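Local coordinates for malic enzyme (PDB 3NV9), which probably catalyses the oxidative decarboxylation of malate to pyruvate with NAD or NADP as acceptor, as malic enzymes do, and forms a dimer, at residues S9-C14 and T29-E34; V96-R101 and I137-K142; P173-I178 and V190-Q195. All coordinates share one frame; numbering follows the deposited sequence.

Contact 1: residues S9-C14 and T29-E34; sequences SNLEEC and TQFYKE. With SO4 (sulfate ion), chain D.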
loop_
_atom_site.group_PDB
_atom_site.type_symbol
_atom_site.label_atom_id
_atom_site.label_comp_id
_atom_site.label_asym_id
_atom_site.label_seq_id
_atom_site.Cartn_x
_atom_site.Cartn_y
_atom_site.Cartn_z
ATOM N N SER A 9 4.618 -27.050 -14.749
ATOM C CA SER A 9 5.381 -28.182 -14.130
ATOM C C SER A 9 6.294 -28.978 -15.070
ATOM O O SER A 9 7.147 -29.727 -14.606
ATOM C CB SER A 9 4.417 -29.173 -13.429
ATOM O OG SER A 9 3.278 -29.418 -14.272
ATOM N N ASN A 10 6.133 -28.828 -16.381
ATOM C CA ASN A 10 6.775 -29.722 -17.317
ATOM C C ASN A 10 7.643 -28.974 -18.317
ATOM O O ASN A 10 7.744 -29.368 -19.486
ATOM C CB ASN A 10 5.724 -30.552 -18.059
ATOM C CG ASN A 10 4.837 -29.700 -18.994
ATOM O OD1 ASN A 10 4.551 -28.513 -18.724
ATOM N ND2 ASN A 10 4.374 -30.320 -20.091
ATOM N N LEU A 11 8.257 -27.887 -17.867
ATOM C CA LEU A 11 9.077 -27.094 -18.769
ATOM C C LEU A 11 10.275 -27.907 -19.284
ATOM O O LEU A 11 10.555 -27.862 -20.469
ATOM C CB LEU A 11 9.538 -25.778 -18.137
ATOM C CG LEU A 11 10.599 -25.037 -18.969
ATOM C CD1 LEU A 11 10.031 -24.375 -20.196
ATOM C CD2 LEU A 11 11.321 -24.002 -18.109
ATOM N N GLU A 12 10.954 -28.623 -18.387
ATOM C CA GLU A 12 12.071 -29.499 -18.729
ATOM C C GLU A 12 11.793 -30.373 -19.962
ATOM O O GLU A 12 12.624 -30.441 -20.886
ATOM C CB GLU A 12 12.511 -30.361 -17.528
ATOM C CG GLU A 12 12.989 -29.561 -16.281
ATOM C CD GLU A 12 14.323 -28.791 -16.449
ATOM O OE1 GLU A 12 15.220 -29.236 -17.210
ATOM O OE2 GLU A 12 14.484 -27.735 -15.780
ATOM N N GLU A 13 10.613 -30.968 -20.002
ATOM C CA GLU A 13 10.214 -31.887 -21.078
ATOM C C GLU A 13 9.825 -31.150 -22.349
ATOM O O GLU A 13 9.817 -31.731 -23.423
ATOM C CB GLU A 13 9.055 -32.779 -20.611
ATOM C CG GLU A 13 9.387 -33.638 -19.364
ATOM C CD GLU A 13 9.230 -32.909 -17.975
ATOM O OE1 GLU A 13 9.394 -31.674 -17.838
ATOM O OE2 GLU A 13 8.952 -33.594 -16.976
ATOM N N CYS A 14 9.463 -29.871 -22.229
ATOM C CA CYS A 14 9.077 -29.082 -23.401
ATOM C C CYS A 14 10.293 -28.459 -24.067
ATOM O O CYS A 14 10.202 -27.897 -25.154
ATOM C CB CYS A 14 8.059 -27.997 -23.026
ATOM S SG CYS A 14 6.482 -28.676 -22.428
ATOM N N THR A 29 16.323 -19.355 -18.853
ATOM C CA THR A 29 16.459 -17.996 -18.377
ATOM C C THR A 29 15.577 -17.100 -19.282
ATOM O O THR A 29 14.713 -16.374 -18.806
ATOM C CB THR A 29 17.964 -17.578 -18.297
ATOM O OG1 THR A 29 18.710 -18.596 -17.599
ATOM C CG2 THR A 29 18.172 -16.259 -17.509
ATOM N N GLN A 30 15.784 -17.215 -20.587
ATOM C CA GLN A 30 15.064 -16.472 -21.603
ATOM C C GLN A 30 13.569 -16.785 -21.569
ATOM O O GLN A 30 12.767 -15.866 -21.689
ATOM C CB GLN A 30 15.676 -16.750 -22.969
ATOM C CG GLN A 30 17.007 -15.920 -23.225
ATOM C CD GLN A 30 16.747 -14.395 -23.154
ATOM O OE1 GLN A 30 15.823 -13.921 -23.799
ATOM N NE2 GLN A 30 17.490 -13.660 -22.290
ATOM N N PHE A 31 13.181 -18.047 -21.359
ATOM C CA PHE A 31 11.731 -18.372 -21.242
ATOM C C PHE A 31 11.068 -17.582 -20.085
ATOM O O PHE A 31 10.041 -16.871 -20.303
ATOM C CB PHE A 31 11.474 -19.865 -21.071
ATOM C CG PHE A 31 10.051 -20.199 -20.647
ATOM C CD1 PHE A 31 9.000 -20.136 -21.569
ATOM C CD2 PHE A 31 9.767 -20.559 -19.323
ATOM C CE1 PHE A 31 7.665 -20.422 -21.174
ATOM C CE2 PHE A 31 8.450 -20.877 -18.922
ATOM C CZ PHE A 31 7.393 -20.803 -19.845
ATOM N N TYR A 32 11.670 -17.671 -18.895
ATOM C CA TYR A 32 11.145 -16.998 -17.733
ATOM C C TYR A 32 11.222 -15.497 -17.817
ATOM O O TYR A 32 10.290 -14.829 -17.385
ATOM C CB TYR A 32 11.748 -17.518 -16.446
ATOM C CG TYR A 32 11.182 -18.875 -16.066
ATOM C CD1 TYR A 32 9.809 -19.047 -15.826
ATOM C CD2 TYR A 32 12.006 -19.986 -15.961
ATOM C CE1 TYR A 32 9.297 -20.277 -15.508
ATOM C CE2 TYR A 32 11.487 -21.223 -15.633
ATOM C CZ TYR A 32 10.158 -21.359 -15.404
ATOM O OH TYR A 32 9.677 -22.601 -15.073
ATOM N N LYS A 33 12.281 -14.931 -18.395
ATOM C CA LYS A 33 12.224 -13.485 -18.637
ATOM C C LYS A 33 11.087 -13.122 -19.597
ATOM O O LYS A 33 10.340 -12.199 -19.337
ATOM C CB LYS A 33 13.548 -12.927 -19.173
ATOM C CG LYS A 33 14.778 -13.010 -18.214
ATOM C CD LYS A 33 16.125 -12.740 -18.974
ATOM C CE LYS A 33 17.222 -12.263 -17.948
ATOM N NZ LYS A 33 18.650 -12.184 -18.520
ATOM N N GLU A 34 10.949 -13.829 -20.718
ATOM C CA GLU A 34 9.903 -13.457 -21.676
ATOM C C GLU A 34 8.479 -13.677 -21.123
ATOM O O GLU A 34 7.572 -12.876 -21.382
ATOM C CB GLU A 34 10.134 -14.250 -22.941
ATOM C CG GLU A 34 9.168 -13.937 -24.052
ATOM C CD GLU A 34 9.358 -12.560 -24.686
ATOM O OE1 GLU A 34 10.336 -11.822 -24.398
ATOM O OE2 GLU A 34 8.475 -12.214 -25.491
HETATM S S SO4 D . 17.347 -9.965 -21.363
HETATM O O1 SO4 D . 18.389 -10.636 -20.620
HETATM O O2 SO4 D . 16.330 -9.575 -20.356
HETATM O O3 SO4 D . 17.837 -8.749 -22.015
HETATM O O4 SO4 D . 16.834 -10.873 -22.389
#
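Leu11 makes the whole of this contact from the side of residues 9-14, dividing its two methyls between Phe31 and Tyr32. Leu11 CD1 sits over one face of the Phe31 ring, 4.1 Å from the ring centroid and 18° off its normal, a CH-pi contact displaced toward the rim. The other methyl, Leu11 CD2, comes to 3.7 Å from CE2 of Tyr32, obliquely and near the hydroxyl end of that ring. Phe31 can meet Leu11 because its CG is swung anti to the backbone N (chi1 167°), while its own CD2 lies over the centre of the Tyr32 ring, so the two aromatic side chains and the leucine pack as one buried cluster. The fold here is a short, weakly bonded helical turn at 11-14 laid against the long helix 21-43, with the CA atoms of Leu11 and Phe31 9.4 Å apart; helix 470-485 adds Ala480 against Phe31. No hydrogen bond joins the two segments.

The far side of helix 21-43 is polar and looser. Gln30 NE2 donates to O4 of a sulfate, probably from the crystallisation liquor, at 2.9 Å and nearly straight (165°), and Lys33 reaches along an extended chain to put NZ 2.6 Å from sulfate O1. Arg71 of the second subunit binds the same anion, and it also forms a salt bridge with Glu34.

Contact 2: residues V96-R101 and I137-K142; sequences VSDSTR and IDSKNK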
loop_
_atom_site.group_PDB
_atom_site.type_symbol
_atom_site.label_atom_id
_atom_site.label_comp_id
_atom_site.label_asym_id
_atom_site.label_seq_id
_atom_site.Cartn_x
_atom_site.Cartn_y
_atom_site.Cartn_z
ATOM N N VAL A 96 10.204 -1.486 1.246
ATOM C CA VAL A 96 10.825 -0.193 0.976
ATOM C C VAL A 96 12.141 -0.429 0.247
ATOM O O VAL A 96 12.982 -1.208 0.686
ATOM C CB VAL A 96 11.022 0.650 2.304
ATOM C CG1 VAL A 96 11.765 2.000 2.042
ATOM C CG2 VAL A 96 9.681 0.928 2.921
ATOM N N SER A 97 12.257 0.179 -0.924
ATOM C CA SER A 97 13.489 0.094 -1.714
ATOM C C SER A 97 13.732 1.411 -2.429
ATOM O O SER A 97 12.775 2.110 -2.737
ATOM C CB SER A 97 13.391 -0.978 -2.751
ATOM O OG SER A 97 14.651 -1.128 -3.410
ATOM N N ASP A 98 14.996 1.749 -2.666
ATOM C CA ASP A 98 15.321 2.887 -3.498
ATOM C C ASP A 98 15.752 2.458 -4.889
ATOM O O ASP A 98 16.173 3.280 -5.715
ATOM C CB ASP A 98 16.317 3.852 -2.786
ATOM C CG ASP A 98 17.746 3.291 -2.624
ATOM O OD1 ASP A 98 18.582 4.098 -2.134
ATOM O OD2 ASP A 98 18.071 2.134 -2.988
ATOM N N SER A 99 15.592 1.146 -5.117
ATOM C CA SER A 99 15.847 0.421 -6.364
ATOM C C SER A 99 17.271 0.553 -6.872
ATOM O O SER A 99 17.521 0.592 -8.056
ATOM C CB SER A 99 14.846 0.794 -7.456
ATOM O OG SER A 99 13.569 0.748 -6.932
ATOM N N THR A 100 18.179 0.534 -5.933
ATOM C CA THR A 100 19.562 0.824 -6.147
ATOM C C THR A 100 20.380 -0.503 -6.245
ATOM O O THR A 100 21.392 -0.541 -6.900
ATOM C CB THR A 100 19.939 1.781 -4.978
ATOM O OG1 THR A 100 20.473 3.007 -5.453
ATOM C CG2 THR A 100 20.682 1.182 -3.901
ATOM N N ARG A 101 19.907 -1.603 -5.633
ATOM C CA ARG A 101 20.536 -2.925 -5.821
ATOM C C ARG A 101 19.472 -3.995 -6.170
ATOM O O ARG A 101 19.179 -4.917 -5.410
ATOM C CB ARG A 101 21.357 -3.295 -4.560
ATOM C CG ARG A 101 22.543 -4.255 -4.792
ATOM C CD ARG A 101 23.452 -3.739 -5.925
ATOM N NE ARG A 101 24.503 -2.811 -5.461
ATOM C CZ ARG A 101 25.005 -1.763 -6.141
ATOM N NH1 ARG A 101 24.553 -1.414 -7.353
ATOM N NH2 ARG A 101 25.983 -1.041 -5.586
ATOM N N ILE A 137 11.014 4.277 -3.799
ATOM C CA ILE A 137 11.219 5.706 -3.590
ATOM C C ILE A 137 12.441 6.166 -4.312
ATOM O O ILE A 137 13.329 5.369 -4.635
ATOM C CB ILE A 137 11.420 6.044 -2.116
ATOM C CG1 ILE A 137 12.803 5.513 -1.609
ATOM C CG2 ILE A 137 10.196 5.563 -1.285
ATOM C CD1 ILE A 137 13.110 5.801 -0.090
ATOM N N ASP A 138 12.488 7.468 -4.553
ATOM C CA ASP A 138 13.716 8.094 -5.031
ATOM C C ASP A 138 14.520 8.496 -3.815
ATOM O O ASP A 138 14.042 9.249 -2.948
ATOM C CB ASP A 138 13.389 9.324 -5.867
ATOM C CG ASP A 138 14.655 9.944 -6.521
ATOM O OD1 ASP A 138 15.807 9.502 -6.253
ATOM O OD2 ASP A 138 14.480 10.853 -7.351
ATOM N N SER A 139 15.749 8.014 -3.696
ATOM C CA SER A 139 16.555 8.497 -2.531
ATOM C C SER A 139 17.643 9.549 -2.931
ATOM O O SER A 139 18.535 9.843 -2.143
ATOM C CB SER A 139 17.178 7.330 -1.786
ATOM O OG SER A 139 18.242 6.761 -2.563
ATOM N N LYS A 140 17.579 10.104 -4.145
ATOM C CA LYS A 140 18.690 10.940 -4.674
ATOM C C LYS A 140 18.598 12.283 -4.087
ATOM O O LYS A 140 17.492 12.813 -3.906
ATOM C CB LYS A 140 18.683 11.061 -6.201
ATOM C CG LYS A 140 19.285 9.806 -6.861
ATOM C CD LYS A 140 19.340 9.891 -8.371
ATOM C CE LYS A 140 17.994 10.352 -9.001
ATOM N NZ LYS A 140 16.879 9.358 -8.825
ATOM N N ASN A 141 19.740 12.845 -3.734
ATOM C CA ASN A 141 19.705 14.230 -3.251
ATOM C C ASN A 141 19.864 15.179 -4.443
ATOM O O ASN A 141 19.895 14.732 -5.567
ATOM C CB ASN A 141 20.727 14.487 -2.152
ATOM C CG ASN A 141 22.123 14.376 -2.643
ATOM O OD1 ASN A 141 22.350 14.316 -3.853
ATOM N ND2 ASN A 141 23.089 14.292 -1.718
ATOM N N LYS A 142 19.943 16.474 -4.173
ATOM C CA LYS A 142 20.015 17.517 -5.209
ATOM C C LYS A 142 21.147 17.225 -6.194
ATOM O O LYS A 142 20.952 17.288 -7.408
ATOM C CB LYS A 142 20.082 18.917 -4.533
ATOM C CG LYS A 142 21.022 19.978 -5.142
ATOM C CD LYS A 142 21.657 20.884 -4.020
ATOM C CE LYS A 142 23.035 21.456 -4.421
ATOM N NZ LYS A 142 23.860 21.729 -3.234
HETATM O O HOH W 1 16.460 6.108 -5.540
#
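Ile137 N donates to Ser97 O at 3.0 Å, with an N-H...O angle of 163°, and this backbone bond joins the two chains just where strand 92-97 ends and the chain leaves strand 131-136. The closest CA pair is Asp98 and Ile137, 5.0 Å apart, and Asp98 CA makes a CA-H...O contact of 3.4 Å with Ile137 O. The side chains continue the same seam. Asp98 OD1 lies 2.7 Å from Ser139 OG; the hydroxyl proton is not assigned, since Asn146 OD1 is also within hydrogen-bonding distance of OG. Asp98 CG and Ser139 OG each lie between their own backbone N and carbonyl carbon (chi1 70° and 72°), which brings OD1 of Asp98 and OG of Ser139 together, while CB of Ser139 packs against CB of Asp98. Alongside, Ile137 lays CG1 against the Asp98 CB, 4.1 Å away, and reaches Phe154 of helix 148-158. A water bridges Ser139 N and Asp98 O, accepting from Ser139 N at 2.7 Å and lying 2.8 Å from Asp98 O.

Each segment also folds back on itself. Ser97 OG accepts from Ser99 N in an ST turn and is bonded to Glu168 O as well, while Asp138 OD1 takes Lys140 N and NZ from opposite faces of its carboxylate plane, an Asx turn with a salt bridge added. The implication is of a buried, largely polar seam: one backbone bond, a hydroxyl-carboxylate pair of unsettled proton and a bridging water hold the two chains where they leave neighbouring parallel strands.

Contact 3: residues P173-I178 and V190-Q195; sequences PNCYKI and VWHDDQ
Cys175 and His192 bring the two backbones nearest, their CA atoms 7.6 Å apart, where the first turn of helix 174-185 passes the end of strand 190-192 and the start of helix 193-213. No hydrogen bond crosses between the segments, which meet mainly through side chains. Cys175 CB approaches His192 NE2 obliquely to 3.3 Å. Its sulfur stands at the edge of the imidazole, SG lying 4.8 Å from the ring centroid and 77° off the normal. With chi1 at 59°, SG is tucked between the backbone N and the carbonyl carbon of Cys175, and there it also lies above the centre of the Tyr176 ring, so the thiol is set between two aromatic groups. His192 extends toward the helix because its CG is anti to the backbone N (chi1 173°); the other ring nitrogen, ND1, makes a weak hydrogen bond to Leu167 O.

Gln195 supplies the second half of the contact. It carries its amide to the Tyr176 ring, with Gln195 OE1 modelled 3.8 Å from Tyr176 CD1, though the exact placing of the amide is doubtful because its nitrogen crowds the His192 ring.

The contact joins elements of the beta-alpha-beta unit formed by strand 164-167, helix 174-185 and strand 190-192, with Gln195 coming from the helix that follows it. Strand 190-192 is one of the two outermost strands, within this chain, of the parallel four-stranded sheet. Helix 229-240 closes over the Cys175, Tyr176 and Gln195 side, through Ser229, Thr232 and Thr233.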
loop_
_atom_site.group_PDB
_atom_site.type_symbol
_atom_site.label_atom_id
_atom_site.label_comp_id
_atom_site.label_asym_id
_atom_site.label_seq_id
_atom_site.Cartn_x
_atom_site.Cartn_y
_atom_site.Cartn_z
ATOM N N PRO A 173 27.429 0.955 1.160
ATOM C CA PRO A 173 27.172 0.846 2.571
ATOM C C PRO A 173 25.934 1.609 3.020
ATOM O O PRO A 173 25.631 1.618 4.223
ATOM C CB PRO A 173 28.430 1.455 3.185
ATOM C CG PRO A 173 28.814 2.551 2.171
ATOM C CD PRO A 173 28.524 1.910 0.865
ATOM N N ASN A 174 25.211 2.233 2.099
ATOM C CA ASN A 174 23.963 2.889 2.489
ATOM C C ASN A 174 23.023 1.940 3.299
ATOM O O ASN A 174 22.517 2.310 4.375
ATOM C CB ASN A 174 23.212 3.445 1.248
ATOM C CG ASN A 174 23.678 4.838 0.816
ATOM O OD1 ASN A 174 24.550 5.453 1.436
ATOM N ND2 ASN A 174 23.079 5.345 -0.266
ATOM N N CYS A 175 22.800 0.708 2.809
ATOM C CA CYS A 175 21.871 -0.198 3.522
ATOM C C CYS A 175 22.218 -0.364 5.028
ATOM O O CYS A 175 21.320 -0.468 5.873
ATOM C CB CYS A 175 21.815 -1.563 2.839
ATOM S SG CYS A 175 23.415 -2.389 2.748
ATOM N N TYR A 176 23.503 -0.292 5.382
ATOM C CA TYR A 176 23.874 -0.430 6.814
ATOM C C TYR A 176 23.417 0.744 7.668
ATOM O O TYR A 176 22.739 0.585 8.722
ATOM C CB TYR A 176 25.378 -0.655 6.969
ATOM C CG TYR A 176 25.897 -1.910 6.297
ATOM C CD1 TYR A 176 25.424 -3.201 6.689
ATOM C CD2 TYR A 176 26.868 -1.840 5.317
ATOM C CE1 TYR A 176 25.921 -4.354 6.102
ATOM C CE2 TYR A 176 27.339 -2.987 4.695
ATOM C CZ TYR A 176 26.860 -4.252 5.109
ATOM O OH TYR A 176 27.381 -5.392 4.535
ATOM N N LYS A 177 23.741 1.941 7.192
ATOM C CA LYS A 177 23.406 3.147 7.912
ATOM C C LYS A 177 21.902 3.226 8.113
ATOM O O LYS A 177 21.414 3.487 9.235
ATOM C CB LYS A 177 23.978 4.387 7.167
ATOM C CG LYS A 177 23.558 5.671 7.804
ATOM C CD LYS A 177 24.284 6.917 7.234
ATOM C CE LYS A 177 23.898 8.200 8.010
ATOM N NZ LYS A 177 24.709 9.397 7.602
ATOM N N ILE A 178 21.161 2.997 7.028
ATOM C CA ILE A 178 19.707 3.042 7.045
ATOM C C ILE A 178 19.149 2.008 8.013
ATOM O O ILE A 178 18.347 2.335 8.869
ATOM C CB ILE A 178 19.126 2.833 5.621
ATOM C CG1 ILE A 178 19.562 3.981 4.688
ATOM C CG2 ILE A 178 17.615 2.763 5.667
ATOM C CD1 ILE A 178 19.477 3.628 3.148
ATOM N N VAL A 190 12.203 -2.855 11.968
ATOM C CA VAL A 190 12.811 -2.579 10.682
ATOM C C VAL A 190 13.979 -3.523 10.453
ATOM O O VAL A 190 14.839 -3.691 11.324
ATOM C CB VAL A 190 13.327 -1.095 10.596
ATOM C CG1 VAL A 190 13.998 -0.788 9.223
ATOM C CG2 VAL A 190 12.177 -0.190 10.824
ATOM N N TRP A 191 14.014 -4.138 9.285
ATOM C CA TRP A 191 15.076 -5.079 8.984
ATOM C C TRP A 191 15.344 -4.955 7.494
ATOM O O TRP A 191 14.601 -4.293 6.794
ATOM C CB TRP A 191 14.685 -6.500 9.433
ATOM C CG TRP A 191 13.923 -7.301 8.444
ATOM C CD1 TRP A 191 12.882 -6.872 7.675
ATOM C CD2 TRP A 191 14.117 -8.703 8.119
ATOM N NE1 TRP A 191 12.420 -7.918 6.885
ATOM C CE2 TRP A 191 13.179 -9.037 7.128
ATOM C CE3 TRP A 191 15.008 -9.698 8.564
ATOM C CZ2 TRP A 191 13.097 -10.330 6.579
ATOM C CZ3 TRP A 191 14.918 -10.990 8.025
ATOM C CH2 TRP A 191 13.978 -11.284 7.049
ATOM N N HIS A 192 16.404 -5.581 7.021
ATOM C CA HIS A 192 16.800 -5.490 5.637
ATOM C C HIS A 192 16.858 -6.964 5.124
ATOM O O HIS A 192 17.676 -7.764 5.556
ATOM C CB HIS A 192 18.109 -4.653 5.539
ATOM C CG HIS A 192 18.738 -4.599 4.169
ATOM N ND1 HIS A 192 18.048 -4.833 3.002
ATOM C CD2 HIS A 192 19.991 -4.278 3.787
ATOM C CE1 HIS A 192 18.861 -4.715 1.961
ATOM N NE2 HIS A 192 20.049 -4.374 2.415
ATOM N N ASP A 193 15.893 -7.325 4.269
ATOM C CA ASP A 193 15.683 -8.698 3.837
ATOM C C ASP A 193 16.986 -9.256 3.273
ATOM O O ASP A 193 17.370 -10.362 3.613
ATOM C CB ASP A 193 14.574 -8.715 2.772
ATOM C CG ASP A 193 14.029 -10.119 2.449
ATOM O OD1 ASP A 193 14.326 -11.085 3.190
ATOM O OD2 ASP A 193 13.328 -10.239 1.407
ATOM N N ASP A 194 17.680 -8.488 2.430
ATOM C CA ASP A 194 18.990 -8.946 1.902
ATOM C C ASP A 194 20.066 -9.216 2.962
ATOM O O ASP A 194 21.032 -9.902 2.669
ATOM C CB ASP A 194 19.546 -7.933 0.927
ATOM C CG ASP A 194 18.622 -7.687 -0.173
ATOM O OD1 ASP A 194 18.641 -8.475 -1.148
ATOM O OD2 ASP A 194 17.862 -6.710 -0.054
ATOM N N GLN A 195 19.898 -8.668 4.163
ATOM C CA GLN A 195 20.841 -8.939 5.247
ATOM C C GLN A 195 20.384 -10.194 6.002
ATOM O O GLN A 195 20.725 -11.270 5.574
ATOM C CB GLN A 195 21.044 -7.721 6.152
ATOM C CG GLN A 195 22.025 -6.664 5.570
ATOM C CD GLN A 195 22.052 -5.408 6.408
ATOM O OE1 GLN A 195 22.453 -5.413 7.565
ATOM N NE2 GLN A 195 21.539 -4.339 5.857
#

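The touching residues of all three contacts are buried, yet their places differ. Contacts 2 and 3 both reach the same parallel sheet, with centres 13 Å apart and nearest atoms about 5 Å apart: contact 2 joins the ends of strands 92-97 and 131-136, and contact 3 packs helix 174-185 against strand 190-192, an outer strand within this chain, and the helix that follows it. Contact 1 lies 33 Å between centres from either, in a helical N-terminal region. Its chemistry is hydrocarbon and aromatic across the pair, that of contact 2 largely polar, with Ile137 as its hydrocarbon part, and contact 3 mixes sulfur, imidazole and amide without a hydrogen bond. Contacts 1 and 2 touch the second subunit; contact 3 does not.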